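DNA polymerase beta (PDB 4P4M) copies a template strand by adding deoxynucleotides to a DNA primer end, releasing diphosphate, and probably fills gaps in base excision repair. Local coordinates at residues E159-E164 against G185-R190; H222-L227 against K231-T236; L287-S292 against L310-L315. One frame throughout, in Å; residues are numbered along the deposited sequence.

Contact 1 (E159-E164 against G185-R190). With D3T (2',3'-dideoxy-thymidine-5'-triphosphate), chain D.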
loop_
_atom_site.group_PDB
_atom_site.type_symbol
_atom_site.label_atom_id
_atom_site.label_comp_id
_atom_site.label_asym_id
_atom_site.label_seq_id
_atom_site.Cartn_x
_atom_site.Cartn_y
_atom_site.Cartn_z
ATOM N N GLU A 159 11.823 -14.752 -0.655
ATOM C CA GLU A 159 11.151 -14.479 0.615
ATOM C C GLU A 159 9.743 -13.894 0.411
ATOM O O GLU A 159 8.824 -14.208 1.173
ATOM C CB GLU A 159 11.991 -13.582 1.534
ATOM C CG GLU A 159 11.435 -13.530 2.961
ATOM C CD GLU A 159 12.170 -12.550 3.862
ATOM O OE1 GLU A 159 11.493 -11.775 4.576
ATOM O OE2 GLU A 159 13.424 -12.556 3.863
ATOM N N SER A 160 9.565 -13.051 -0.602
ATOM C CA SER A 160 8.225 -12.550 -0.922
ATOM C C SER A 160 7.243 -13.682 -1.233
ATOM O O SER A 160 6.059 -13.602 -0.866
ATOM C CB SER A 160 8.264 -11.536 -2.079
ATOM O OG SER A 160 8.646 -10.242 -1.612
ATOM N N VAL A 161 7.717 -14.721 -1.924
ATOM C CA VAL A 161 6.893 -15.919 -2.140
ATOM C C VAL A 161 6.405 -16.494 -0.802
ATOM O O VAL A 161 5.233 -16.891 -0.669
ATOM C CB VAL A 161 7.641 -17.027 -2.933
ATOM C CG1 VAL A 161 6.819 -18.313 -2.967
ATOM C CG2 VAL A 161 7.948 -16.565 -4.355
ATOM N N LEU A 162 7.302 -16.544 0.181
ATOM C CA LEU A 162 6.935 -17.023 1.518
ATOM C C LEU A 162 5.921 -16.108 2.224
ATOM O O LEU A 162 5.024 -16.601 2.912
ATOM C CB LEU A 162 8.176 -17.216 2.407
ATOM C CG LEU A 162 9.263 -18.186 1.916
ATOM C CD1 LEU A 162 10.462 -18.155 2.847
ATOM C CD2 LEU A 162 8.737 -19.606 1.767
ATOM N N HIS A 163 6.075 -14.786 2.089
ATOM C CA HIS A 163 5.076 -13.864 2.654
ATOM C C HIS A 163 3.722 -14.073 1.972
ATOM O O HIS A 163 2.671 -14.094 2.632
ATOM C CB HIS A 163 5.504 -12.388 2.543
ATOM C CG HIS A 163 6.543 -11.973 3.550
ATOM N ND1 HIS A 163 6.420 -11.535 4.824
ATOM C CD2 HIS A 163 7.894 -11.966 3.271
ATOM C CE1 HIS A 163 7.690 -11.284 5.294
ATOM N NE2 HIS A 163 8.562 -11.551 4.335
ATOM N N GLU A 164 3.738 -14.235 0.654
ATOM C CA GLU A 164 2.489 -14.488 -0.068
ATOM C C GLU A 164 1.767 -15.737 0.459
ATOM O O GLU A 164 0.561 -15.705 0.730
ATOM C CB GLU A 164 2.737 -14.622 -1.572
ATOM C CG GLU A 164 1.450 -14.822 -2.374
ATOM C CD GLU A 164 1.648 -14.555 -3.859
ATOM O OE1 GLU A 164 2.546 -15.179 -4.453
ATOM O OE2 GLU A 164 0.923 -13.703 -4.417
ATOM N N GLY A 185 2.707 -4.820 -6.247
ATOM C CA GLY A 185 3.980 -4.111 -6.169
ATOM C C GLY A 185 5.052 -4.633 -7.130
ATOM O O GLY A 185 4.746 -5.282 -8.129
ATOM N N SER A 186 6.318 -4.346 -6.824
ATOM C CA SER A 186 7.428 -4.740 -7.692
ATOM C C SER A 186 7.640 -6.256 -7.758
ATOM O O SER A 186 8.253 -6.759 -8.701
ATOM C CB SER A 186 8.728 -4.032 -7.268
ATOM O OG SER A 186 9.058 -4.367 -5.931
ATOM N N TYR A 187 7.134 -6.970 -6.758
ATOM C CA TYR A 187 7.086 -8.430 -6.782
ATOM C C TYR A 187 6.271 -8.956 -7.969
ATOM O O TYR A 187 6.732 -9.834 -8.705
ATOM C CB TYR A 187 6.491 -8.946 -5.468
ATOM C CG TYR A 187 6.159 -10.431 -5.422
ATOM C CD1 TYR A 187 7.163 -11.386 -5.292
ATOM C CD2 TYR A 187 4.837 -10.873 -5.448
ATOM C CE1 TYR A 187 6.862 -12.741 -5.221
ATOM C CE2 TYR A 187 4.526 -12.228 -5.383
ATOM C CZ TYR A 187 5.542 -13.154 -5.269
ATOM O OH TYR A 187 5.246 -14.496 -5.197
ATOM N N ARG A 188 5.059 -8.434 -8.154
ATOM C CA ARG A 188 4.245 -8.847 -9.304
ATOM C C ARG A 188 4.892 -8.406 -10.634
ATOM O O ARG A 188 4.695 -9.053 -11.678
ATOM C CB ARG A 188 2.797 -8.333 -9.174
ATOM C CG ARG A 188 1.875 -8.739 -10.354
ATOM C CD ARG A 188 0.367 -8.616 -10.025
ATOM N NE ARG A 188 -0.462 -9.063 -11.156
ATOM C CZ ARG A 188 -1.074 -8.247 -12.017
ATOM N NH1 ARG A 188 -0.971 -6.926 -11.882
ATOM N NH2 ARG A 188 -1.789 -8.748 -13.023
ATOM N N ARG A 189 5.682 -7.328 -10.594
ATOM C CA ARG A 189 6.452 -6.883 -11.764
ATOM C C ARG A 189 7.724 -7.731 -11.970
ATOM O O ARG A 189 8.542 -7.447 -12.854
ATOM C CB ARG A 189 6.789 -5.378 -11.678
ATOM C CG ARG A 189 5.541 -4.463 -11.567
ATOM C CD ARG A 189 5.780 -3.016 -12.059
ATOM N NE ARG A 189 6.986 -2.383 -11.516
ATOM C CZ ARG A 189 7.087 -1.851 -10.299
ATOM N NH1 ARG A 189 6.054 -1.890 -9.454
ATOM N NH2 ARG A 189 8.233 -1.292 -9.917
ATOM N N ARG A 190 7.864 -8.775 -11.155
ATOM C CA ARG A 190 8.959 -9.759 -11.277
ATOM C C ARG A 190 10.375 -9.234 -11.020
ATOM O O ARG A 190 11.360 -9.783 -11.543
ATOM C CB ARG A 190 8.887 -10.499 -12.623
ATOM C CG ARG A 190 7.570 -11.256 -12.807
ATOM C CD ARG A 190 7.466 -11.899 -14.182
ATOM N NE ARG A 190 8.482 -12.924 -14.390
ATOM C CZ ARG A 190 8.328 -14.205 -14.068
ATOM N NH1 ARG A 190 7.196 -14.622 -13.516
ATOM N NH2 ARG A 190 9.310 -15.069 -14.296
HETATM P PA D3T D . 5.813 1.030 -3.723
HETATM O O1A D3T D . 5.695 -0.049 -2.700
HETATM O O2A D3T D . 6.133 2.385 -3.159
HETATM O "O5'" D3T D . 4.053 1.293 -3.874
HETATM C "C5'" D3T D . 3.366 0.239 -4.324
HETATM C "C4'" D3T D . 2.385 0.638 -5.496
HETATM O "O4'" D3T D . 1.656 1.824 -5.163
HETATM C "C1'" D3T D . 1.474 2.601 -6.299
HETATM N N1 D3T D . 1.959 3.990 -6.041
HETATM C C6 D3T D . 3.141 4.178 -5.345
HETATM C C2 D3T D . 1.221 5.125 -6.561
HETATM O O2 D3T D . 0.195 4.975 -7.180
HETATM N N3 D3T D . 1.755 6.415 -6.309
HETATM C C4 D3T D . 2.889 6.514 -5.628
HETATM O O4 D3T D . 3.367 7.755 -5.405
HETATM C C5 D3T D . 3.659 5.436 -5.098
HETATM C C5M D3T D . 4.909 5.707 -4.360
HETATM C "C2'" D3T D . 2.280 1.994 -7.470
HETATM C "C3'" D3T D . 3.180 0.996 -6.772
HETATM O O3A D3T D . 6.093 0.747 -5.219
HETATM P PB D3T D . 6.957 -0.673 -5.742
HETATM O O1B D3T D . 6.118 -1.734 -5.115
HETATM O O2B D3T D . 6.704 -0.429 -7.202
HETATM O O3B D3T D . 8.448 -0.729 -5.384
HETATM P PG D3T D . 9.329 -1.258 -4.024
HETATM O O1G D3T D . 8.337 -1.733 -3.004
HETATM O O2G D3T D . 10.063 0.003 -3.595
HETATM O O3G D3T D . 10.191 -2.382 -4.559
#
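A single tyrosine, Tyr187, makes this an aromatic side chain packed on a helix, within the palm: the short helix 185-188 leans its ring on the first turns of helix 157-175, while neighbouring residues hold the incoming nucleotide. The ring leaves the short helix with CG anti to the backbone N (chi1 170°), which sends it toward Ser160, Val161 and Glu164, three residues within about one turn of the helix. Ser160 CB meets the ring obliquely, 3.4 Å from Tyr187 CD1. Farther along the ring, Val161 CG2 lies 3.5 Å from Tyr187 OH, the valine crossing the tyrosine at about a right angle. The hydroxyl then donates a hydrogen bond to Glu164 OE1 (2.9 Å). It reaches that oxygen from above the carboxylate plane, which stands 76° from the plane of the ring, so the phenol is held at its far end as well as along one side. Glu164 OE2 has a further, weak and long ion pair with Arg168.

Residues on either side of Tyr187 in the chain meet the triphosphate. Ser186 N donates to D3T O1B (3.1 Å), and Ser186 OG donates to D3T O3G at 2.7 Å. Arg189 brings its guanidinium edge to D3T O2B, NH1 giving a good bond of 2.8 Å and NH2 a weak one, and Asp377 forms a salt bridge with NH2. Gly185, with positive phi, brings its CA close to D3T O1B. A Schellman motif with Arg190 as its C-prime residue ends the helix. The Gly-Ser pair beside helix 185-188, Ser186 N donating to the beta phosphate, with two metal-binding aspartates following on strand 193-203, is the signature of the nucleotidyltransferase fold of family X polymerases.

Contact 2 (H222-L227 against K231-T236)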
loop_
_atom_site.group_PDB
_atom_site.type_symbol
_atom_site.label_atom_id
_atom_site.label_comp_id
_atom_site.label_asym_id
_atom_site.label_seq_id
_atom_site.Cartn_x
_atom_site.Cartn_y
_atom_site.Cartn_z
ATOM N N HIS A 222 -9.823 -7.213 12.098
ATOM C CA HIS A 222 -9.846 -8.601 12.555
ATOM C C HIS A 222 -8.664 -9.405 12.006
ATOM O O HIS A 222 -8.060 -10.215 12.728
ATOM C CB HIS A 222 -11.166 -9.289 12.160
ATOM C CG HIS A 222 -12.377 -8.699 12.818
ATOM N ND1 HIS A 222 -12.353 -8.179 14.094
ATOM C CD2 HIS A 222 -13.647 -8.550 12.371
ATOM C CE1 HIS A 222 -13.560 -7.733 14.407
ATOM N NE2 HIS A 222 -14.361 -7.948 13.382
ATOM N N PHE A 223 -8.349 -9.199 10.727
ATOM C CA PHE A 223 -7.219 -9.882 10.086
ATOM C C PHE A 223 -5.893 -9.442 10.727
ATOM O O PHE A 223 -5.015 -10.264 11.024
ATOM C CB PHE A 223 -7.237 -9.597 8.571
ATOM C CG PHE A 223 -6.178 -10.334 7.777
ATOM C CD1 PHE A 223 -6.000 -11.706 7.919
ATOM C CD2 PHE A 223 -5.391 -9.652 6.851
ATOM C CE1 PHE A 223 -5.037 -12.381 7.166
ATOM C CE2 PHE A 223 -4.439 -10.321 6.097
ATOM C CZ PHE A 223 -4.266 -11.687 6.250
ATOM N N VAL A 224 -5.760 -8.141 10.954
ATOM C CA VAL A 224 -4.569 -7.594 11.614
ATOM C C VAL A 224 -4.382 -8.163 13.028
ATOM O O VAL A 224 -3.278 -8.583 13.390
ATOM C CB VAL A 224 -4.601 -6.041 11.631
ATOM C CG1 VAL A 224 -3.526 -5.482 12.574
ATOM C CG2 VAL A 224 -4.399 -5.509 10.202
ATOM N N GLU A 225 -5.456 -8.203 13.816
ATOM C CA GLU A 225 -5.372 -8.766 15.177
ATOM C C GLU A 225 -4.907 -10.223 15.160
ATOM O O GLU A 225 -4.116 -10.649 16.016
ATOM C CB GLU A 225 -6.728 -8.683 15.889
ATOM C CG GLU A 225 -7.155 -7.273 16.245
ATOM C CD GLU A 225 -8.585 -7.212 16.768
ATOM O OE1 GLU A 225 -9.357 -8.169 16.531
ATOM O OE2 GLU A 225 -8.936 -6.202 17.412
ATOM N N PHE A 226 -5.402 -10.989 14.189
ATOM C CA PHE A 226 -5.012 -12.396 14.054
ATOM C C PHE A 226 -3.502 -12.517 13.781
ATOM O O PHE A 226 -2.806 -13.305 14.435
ATOM C CB PHE A 226 -5.843 -13.075 12.948
ATOM C CG PHE A 226 -5.667 -14.577 12.880
ATOM C CD1 PHE A 226 -6.204 -15.397 13.866
ATOM C CD2 PHE A 226 -4.990 -15.167 11.820
ATOM C CE1 PHE A 226 -6.038 -16.772 13.812
ATOM C CE2 PHE A 226 -4.832 -16.541 11.751
ATOM C CZ PHE A 226 -5.360 -17.343 12.749
ATOM N N LEU A 227 -3.000 -11.731 12.826
ATOM C CA LEU A 227 -1.568 -11.727 12.499
ATOM C C LEU A 227 -0.708 -11.252 13.675
ATOM O O LEU A 227 0.426 -11.696 13.843
ATOM C CB LEU A 227 -1.292 -10.861 11.265
ATOM C CG LEU A 227 -1.942 -11.329 9.954
ATOM C CD1 LEU A 227 -1.759 -10.274 8.864
ATOM C CD2 LEU A 227 -1.358 -12.674 9.498
ATOM N N LYS A 231 2.337 -13.279 16.166
ATOM C CA LYS A 231 3.638 -12.606 16.215
ATOM C C LYS A 231 4.265 -12.385 14.828
ATOM O O LYS A 231 5.484 -12.197 14.710
ATOM C CB LYS A 231 4.623 -13.340 17.135
ATOM C CG LYS A 231 4.079 -13.640 18.530
ATOM C CD LYS A 231 3.600 -12.385 19.222
ATOM C CE LYS A 231 2.965 -12.715 20.570
ATOM N NZ LYS A 231 2.469 -11.498 21.278
ATOM N N TYR A 232 3.435 -12.411 13.789
ATOM C CA TYR A 232 3.891 -12.013 12.449
ATOM C C TYR A 232 3.955 -10.485 12.380
ATOM O O TYR A 232 5.028 -9.919 12.171
ATOM C CB TYR A 232 2.963 -12.576 11.362
ATOM C CG TYR A 232 3.281 -12.094 9.949
ATOM C CD1 TYR A 232 4.327 -12.653 9.217
ATOM C CD2 TYR A 232 2.521 -11.097 9.349
ATOM C CE1 TYR A 232 4.620 -12.217 7.897
ATOM C CE2 TYR A 232 2.807 -10.643 8.044
ATOM C CZ TYR A 232 3.849 -11.209 7.328
ATOM O OH TYR A 232 4.102 -10.762 6.044
ATOM N N LEU A 233 2.815 -9.812 12.577
ATOM C CA LEU A 233 2.813 -8.347 12.679
ATOM C C LEU A 233 3.320 -7.939 14.066
ATOM O O LEU A 233 2.762 -8.363 15.081
ATOM C CB LEU A 233 1.412 -7.754 12.420
ATOM C CG LEU A 233 0.872 -7.897 10.984
ATOM C CD1 LEU A 233 -0.497 -7.196 10.834
ATOM C CD2 LEU A 233 1.878 -7.355 9.948
ATOM N N GLU A 234 4.379 -7.132 14.115
ATOM C CA GLU A 234 4.992 -6.796 15.398
ATOM C C GLU A 234 5.064 -5.303 15.710
ATOM O O GLU A 234 5.411 -4.917 16.831
ATOM C CB GLU A 234 6.364 -7.482 15.561
ATOM C CG GLU A 234 7.401 -7.136 14.513
ATOM C CD GLU A 234 8.775 -7.754 14.819
ATOM O OE1 GLU A 234 8.927 -8.991 14.738
ATOM O OE2 GLU A 234 9.702 -6.994 15.149
ATOM N N ALA A 235 4.738 -4.460 14.733
ATOM C CA ALA A 235 4.693 -3.015 14.970
ATOM C C ALA A 235 3.775 -2.359 13.951
ATOM O O ALA A 235 3.688 -2.825 12.814
ATOM C CB ALA A 235 6.115 -2.406 14.894
ATOM N N THR A 236 3.083 -1.287 14.348
ATOM C CA THR A 236 2.140 -0.613 13.441
ATOM C C THR A 236 2.537 0.835 13.181
ATOM O O THR A 236 2.750 1.592 14.119
ATOM C CB THR A 236 0.704 -0.618 14.027
ATOM O OG1 THR A 236 0.248 -1.967 14.147
ATOM C CG2 THR A 236 -0.270 0.178 13.129
#
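Leu227 and Leu233 form the apolar centre, the first from the last turn of helix 219-229 and the second from the start of strand 233-236. Leu227 CB packs on Leu233 CG at 3.7 Å, and Leu233 CD1 reaches on to Leu227 CD1 at 3.9 Å, the two side chains meeting at a slant. Val224, one turn earlier on the helix, adds to the packing on Leu233 CD1. Its CG1, anti to the backbone N (chi1 168°), touches Leu233 CD1 at 3.9 Å, with the side chains crossing at about a right angle. The other branch of Leu227 has a different neighbour: CD2 runs alongside Tyr232, 4.2 Å from its CD2 and oblique to the ring. Leu227 CD1 also rests over one face of the Phe223 ring, toward its rim.

The polar edge is the carbonyl of Leu227, which two successive backbone N-H groups share. Tyr232 N donates to Leu227 O at 3.1 Å and nearly in line with the C=O bond (168°), whereas Leu233 N approaches the same oxygen at 3.3 Å from above the carbonyl plane. Lys231 has positive phi and ends the helix in a Schellman motif, turning the chain sharply into the strand. At the far end of Tyr232, the hydroxyl is hydrogen-bonded to His163 ND1, and its ring stacks with Tyr166.

Helix 157-175 lies against helix 219-229, Leu167 and Lys170 touching Leu227 and Glu173 touching Phe226. Strand 243-248, the antiparallel partner of strand 233-236 in the palm sheet, supplies Tyr244 against both Val224 and Leu233.

Contact 3 (L287-S292 against L310-L315). With D3T (2',3'-dideoxy-thymidine-5'-triphosphate), chain D; nucleotides of chain C.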
loop_
_atom_site.group_PDB
_atom_site.type_symbol
_atom_site.label_atom_id
_atom_site.label_comp_id
_atom_site.label_asym_id
_atom_site.label_seq_id
_atom_site.Cartn_x
_atom_site.Cartn_y
_atom_site.Cartn_z
ATOM N N LEU A 287 -4.160 -2.959 -11.026
ATOM C CA LEU A 287 -3.370 -2.006 -11.812
ATOM C C LEU A 287 -2.655 -1.002 -10.913
ATOM O O LEU A 287 -1.452 -0.774 -11.048
ATOM C CB LEU A 287 -4.247 -1.228 -12.799
ATOM C CG LEU A 287 -4.525 -1.820 -14.174
ATOM C CD1 LEU A 287 -5.641 -1.019 -14.855
ATOM C CD2 LEU A 287 -3.239 -1.836 -15.025
ATOM N N THR A 288 -3.409 -0.384 -10.009
ATOM C CA THR A 288 -2.855 0.661 -9.148
ATOM C C THR A 288 -1.734 0.131 -8.264
ATOM O O THR A 288 -0.651 0.733 -8.180
ATOM C CB THR A 288 -3.945 1.294 -8.235
ATOM O OG1 THR A 288 -4.866 2.046 -9.034
ATOM C CG2 THR A 288 -3.310 2.217 -7.197
ATOM N N PHE A 289 -1.983 -0.984 -7.582
ATOM C CA PHE A 289 -1.009 -1.432 -6.584
ATOM C C PHE A 289 0.161 -2.217 -7.173
ATOM O O PHE A 289 1.147 -2.457 -6.498
ATOM C CB PHE A 289 -1.690 -2.131 -5.398
ATOM C CG PHE A 289 -2.669 -1.235 -4.690
ATOM C CD1 PHE A 289 -2.230 -0.061 -4.095
ATOM C CD2 PHE A 289 -4.019 -1.536 -4.661
ATOM C CE1 PHE A 289 -3.122 0.796 -3.457
ATOM C CE2 PHE A 289 -4.921 -0.683 -4.027
ATOM C CZ PHE A 289 -4.466 0.480 -3.427
ATOM N N THR A 290 0.052 -2.581 -8.446
ATOM C CA THR A 290 1.187 -3.137 -9.186
ATOM C C THR A 290 2.132 -2.029 -9.687
ATOM O O THR A 290 3.348 -2.189 -9.663
ATOM C CB THR A 290 0.713 -4.053 -10.360
ATOM O OG1 THR A 290 -0.035 -5.157 -9.826
ATOM C CG2 THR A 290 1.920 -4.616 -11.154
ATOM N N GLY A 291 1.586 -0.897 -10.122
ATOM C CA GLY A 291 2.438 0.200 -10.568
ATOM C C GLY A 291 3.201 -0.157 -11.841
ATOM O O GLY A 291 2.704 -0.951 -12.649
ATOM N N SER A 292 4.401 0.393 -12.047
ATOM C CA SER A 292 5.101 1.288 -11.130
ATOM C C SER A 292 4.373 2.604 -10.911
ATOM O O SER A 292 3.357 2.887 -11.546
ATOM C CB SER A 292 6.481 1.621 -11.716
ATOM O OG SER A 292 6.319 2.476 -12.845
ATOM N N LEU A 310 -9.370 7.607 -13.570
ATOM C CA LEU A 310 -8.882 6.272 -13.195
ATOM C C LEU A 310 -8.261 6.291 -11.790
ATOM O O LEU A 310 -7.373 7.110 -11.498
ATOM C CB LEU A 310 -7.842 5.782 -14.207
ATOM C CG LEU A 310 -7.228 4.398 -13.946
ATOM C CD1 LEU A 310 -8.317 3.318 -14.018
ATOM C CD2 LEU A 310 -6.092 4.086 -14.931
ATOM N N ASN A 311 -8.734 5.400 -10.922
ATOM C CA ASN A 311 -8.115 5.179 -9.610
ATOM C C ASN A 311 -8.223 3.695 -9.235
ATOM O O ASN A 311 -8.571 2.868 -10.084
ATOM C CB ASN A 311 -8.729 6.106 -8.534
ATOM C CG ASN A 311 -10.228 5.909 -8.376
ATOM O OD1 ASN A 311 -10.738 4.810 -8.588
ATOM N ND2 ASN A 311 -10.946 6.980 -8.009
ATOM N N GLU A 312 -7.912 3.338 -7.988
ATOM C CA GLU A 312 -7.964 1.921 -7.613
ATOM C C GLU A 312 -9.386 1.374 -7.580
ATOM O O GLU A 312 -9.590 0.159 -7.681
ATOM C CB GLU A 312 -7.271 1.649 -6.265
ATOM C CG GLU A 312 -7.815 2.462 -5.080
ATOM C CD GLU A 312 -7.006 3.728 -4.821
ATOM O OE1 GLU A 312 -6.775 4.517 -5.769
ATOM O OE2 GLU A 312 -6.586 3.928 -3.659
ATOM N N TYR A 313 -10.361 2.272 -7.443
ATOM C CA TYR A 313 -11.751 1.866 -7.261
ATOM C C TYR A 313 -12.501 1.637 -8.569
ATOM O O TYR A 313 -13.491 0.894 -8.599
ATOM C CB TYR A 313 -12.491 2.882 -6.392
ATOM C CG TYR A 313 -11.837 3.077 -5.046
ATOM C CD1 TYR A 313 -11.732 2.018 -4.151
ATOM C CD2 TYR A 313 -11.319 4.315 -4.665
ATOM C CE1 TYR A 313 -11.119 2.184 -2.911
ATOM C CE2 TYR A 313 -10.711 4.487 -3.425
ATOM C CZ TYR A 313 -10.624 3.414 -2.552
ATOM O OH TYR A 313 -10.037 3.554 -1.304
ATOM N N GLY A 314 -12.039 2.259 -9.653
ATOM C CA GLY A 314 -12.705 2.038 -10.933
ATOM C C GLY A 314 -12.232 2.934 -12.061
ATOM O O GLY A 314 -11.334 3.761 -11.873
ATOM N N LEU A 315 -12.825 2.734 -13.237
ATOM C CA LEU A 315 -12.627 3.604 -14.397
ATOM C C LEU A 315 -13.949 4.328 -14.610
ATOM O O LEU A 315 -14.974 3.676 -14.830
ATOM C CB LEU A 315 -12.269 2.763 -15.640
ATOM C CG LEU A 315 -12.130 3.478 -16.995
ATOM C CD1 LEU A 315 -10.947 4.472 -16.988
ATOM C CD2 LEU A 315 -11.977 2.475 -18.140
HETATM P PA D3T D . 5.813 1.030 -3.723
HETATM O O1A D3T D . 5.695 -0.049 -2.700
HETATM O O2A D3T D . 6.133 2.385 -3.159
HETATM O "O5'" D3T D . 4.053 1.293 -3.874
HETATM C "C5'" D3T D . 3.366 0.239 -4.324
HETATM C "C4'" D3T D . 2.385 0.638 -5.496
HETATM O "O4'" D3T D . 1.656 1.824 -5.163
HETATM C "C1'" D3T D . 1.474 2.601 -6.299
HETATM N N1 D3T D . 1.959 3.990 -6.041
HETATM C C6 D3T D . 3.141 4.178 -5.345
HETATM C C2 D3T D . 1.221 5.125 -6.561
HETATM O O2 D3T D . 0.195 4.975 -7.180
HETATM N N3 D3T D . 1.755 6.415 -6.309
HETATM C C4 D3T D . 2.889 6.514 -5.628
HETATM O O4 D3T D . 3.367 7.755 -5.405
HETATM C C5 D3T D . 3.659 5.436 -5.098
HETATM C C5M D3T D . 4.909 5.707 -4.360
HETATM C "C2'" D3T D . 2.280 1.994 -7.470
HETATM C "C3'" D3T D . 3.180 0.996 -6.772
HETATM O O3A D3T D . 6.093 0.747 -5.219
HETATM P PB D3T D . 6.957 -0.673 -5.742
HETATM O O1B D3T D . 6.118 -1.734 -5.115
HETATM O O2B D3T D . 6.704 -0.429 -7.202
HETATM O O3B D3T D . 8.448 -0.729 -5.384
HETATM P PG D3T D . 9.329 -1.258 -4.024
HETATM O O1G D3T D . 8.337 -1.733 -3.004
HETATM O O2G D3T D . 10.063 0.003 -3.595
HETATM O O3G D3T D . 10.191 -2.382 -4.559
ATOM P P DA C 3 -9.066 9.924 -6.137
ATOM O OP1 DA C 3 -10.350 9.212 -6.338
ATOM O OP2 DA C 3 -9.052 11.376 -5.839
ATOM O "O5'" DA C 3 -8.266 9.225 -4.951
ATOM C "C5'" DA C 3 -8.021 7.821 -4.986
ATOM C "C4'" DA C 3 -7.283 7.424 -3.723
ATOM O "O4'" DA C 3 -5.927 7.933 -3.778
ATOM C "C3'" DA C 3 -7.917 7.975 -2.448
ATOM O "O3'" DA C 3 -8.298 6.860 -1.674
ATOM C "C2'" DA C 3 -6.784 8.738 -1.765
ATOM C "C1'" DA C 3 -5.519 8.251 -2.470
ATOM N N9 DA C 3 -4.506 9.304 -2.512
ATOM C C8 DA C 3 -4.607 10.503 -3.163
ATOM N N7 DA C 3 -3.551 11.273 -3.019
ATOM C C5 DA C 3 -2.703 10.533 -2.209
ATOM C C6 DA C 3 -1.427 10.805 -1.682
ATOM N N6 DA C 3 -0.761 11.951 -1.916
ATOM N N1 DA C 3 -0.864 9.854 -0.901
ATOM C C2 DA C 3 -1.539 8.717 -0.666
ATOM N N3 DA C 3 -2.747 8.357 -1.101
ATOM C C4 DA C 3 -3.281 9.315 -1.880
ATOM P P DC C 4 -9.120 7.043 -0.301
ATOM O OP1 DC C 4 -10.175 6.004 -0.272
ATOM O OP2 DC C 4 -9.479 8.472 -0.141
ATOM O "O5'" DC C 4 -8.041 6.705 0.829
ATOM C "C5'" DC C 4 -7.376 5.437 0.843
ATOM C "C4'" DC C 4 -6.602 5.254 2.136
ATOM O "O4'" DC C 4 -5.402 6.077 2.070
ATOM C "C3'" DC C 4 -7.340 5.639 3.417
ATOM O "O3'" DC C 4 -6.991 4.636 4.375
ATOM C "C2'" DC C 4 -6.792 7.036 3.738
ATOM C "C1'" DC C 4 -5.383 7.011 3.126
ATOM N N1 DC C 4 -4.926 8.320 2.529
ATOM C C2 DC C 4 -3.636 8.767 2.823
ATOM O O2 DC C 4 -2.931 8.072 3.566
ATOM N N3 DC C 4 -3.197 9.944 2.300
ATOM C C4 DC C 4 -4.000 10.653 1.503
ATOM N N4 DC C 4 -3.512 11.805 1.012
ATOM C C5 DC C 4 -5.329 10.219 1.189
ATOM C C6 DC C 4 -5.751 9.053 1.712
HETATM O O HOH W 1 -6.488 1.692 -11.621
#
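Glu312 meets Thr288 and Phe289 where the turn 310-315 comes against the end of helix 282-290, its CA 3.4 Å from Thr288 OG1. CB lies 3.7 Å from Thr288 OG1 and 4.0 Å from Phe289 CE2, meeting the phenyl ring obliquely. CG sits between the backbone N and the carbonyl carbon (chi1 57°) and lies over the centre of the Tyr313 ring, 3.7 Å above its plane. The chain bends at chi2, and the carboxylate ends beside the sugar of DA3 of chain C, with OE1 and OE2 each 3.6 Å from its C4'. OE2 also has a salt bridge to Arg275, and OE1 a weak, long ion pair with Arg300, charges that would be expected to favour the ionised form.

A water bridges the segments, accepting from Thr288 OG1 and donating to Asn311 O. Asn311 OD1 takes the N-H groups of Tyr313 and Gly314, an Asx turn and wider Asx motif that shape the bend, while ND2 donates to OP1 of DA3 at 2.9 Å. Tyr313 OH donates to OP1 of DC4 of chain C at 2.7 Å. Thr288 O also lies 3.3 Å from D3T C2', and the Phe289 ring edge is near D3T O4', so the contact sits between the incoming nucleotide and the DNA backbone.

The turn joins strands 308-310 and 315-317 of a small antiparallel hairpin in the thumb. Helix 293-305 packs on Leu287 and Leu310, helix 359-365 on Leu287 and Leu315, and strand 270-277 of the palm brings Arg275 and Ile277 against Phe289.

Contacts 1 and 3 meet at the nucleotide, their centres 18 Å apart. Gly185 N is hydrogen-bonded to Phe289 O (2.8 Å) and Arg189 NH1 to Thr290 O (2.7 Å), so palm and thumb are joined directly beside D3T, with contact 1 on its phosphates and contact 3 at its sugar. The side chains of Tyr187 and Phe289 are about 7 and 8 Å from the bound magnesium. Contact 2 lies farther from the nucleotide, about 13 Å from D3T at the Tyr232 side chain. It is tied to contact 1 by His163 ND1 and Tyr232 OH, 2.7 Å apart, and is separated from contact 3 by about 14 Å between nearest atoms.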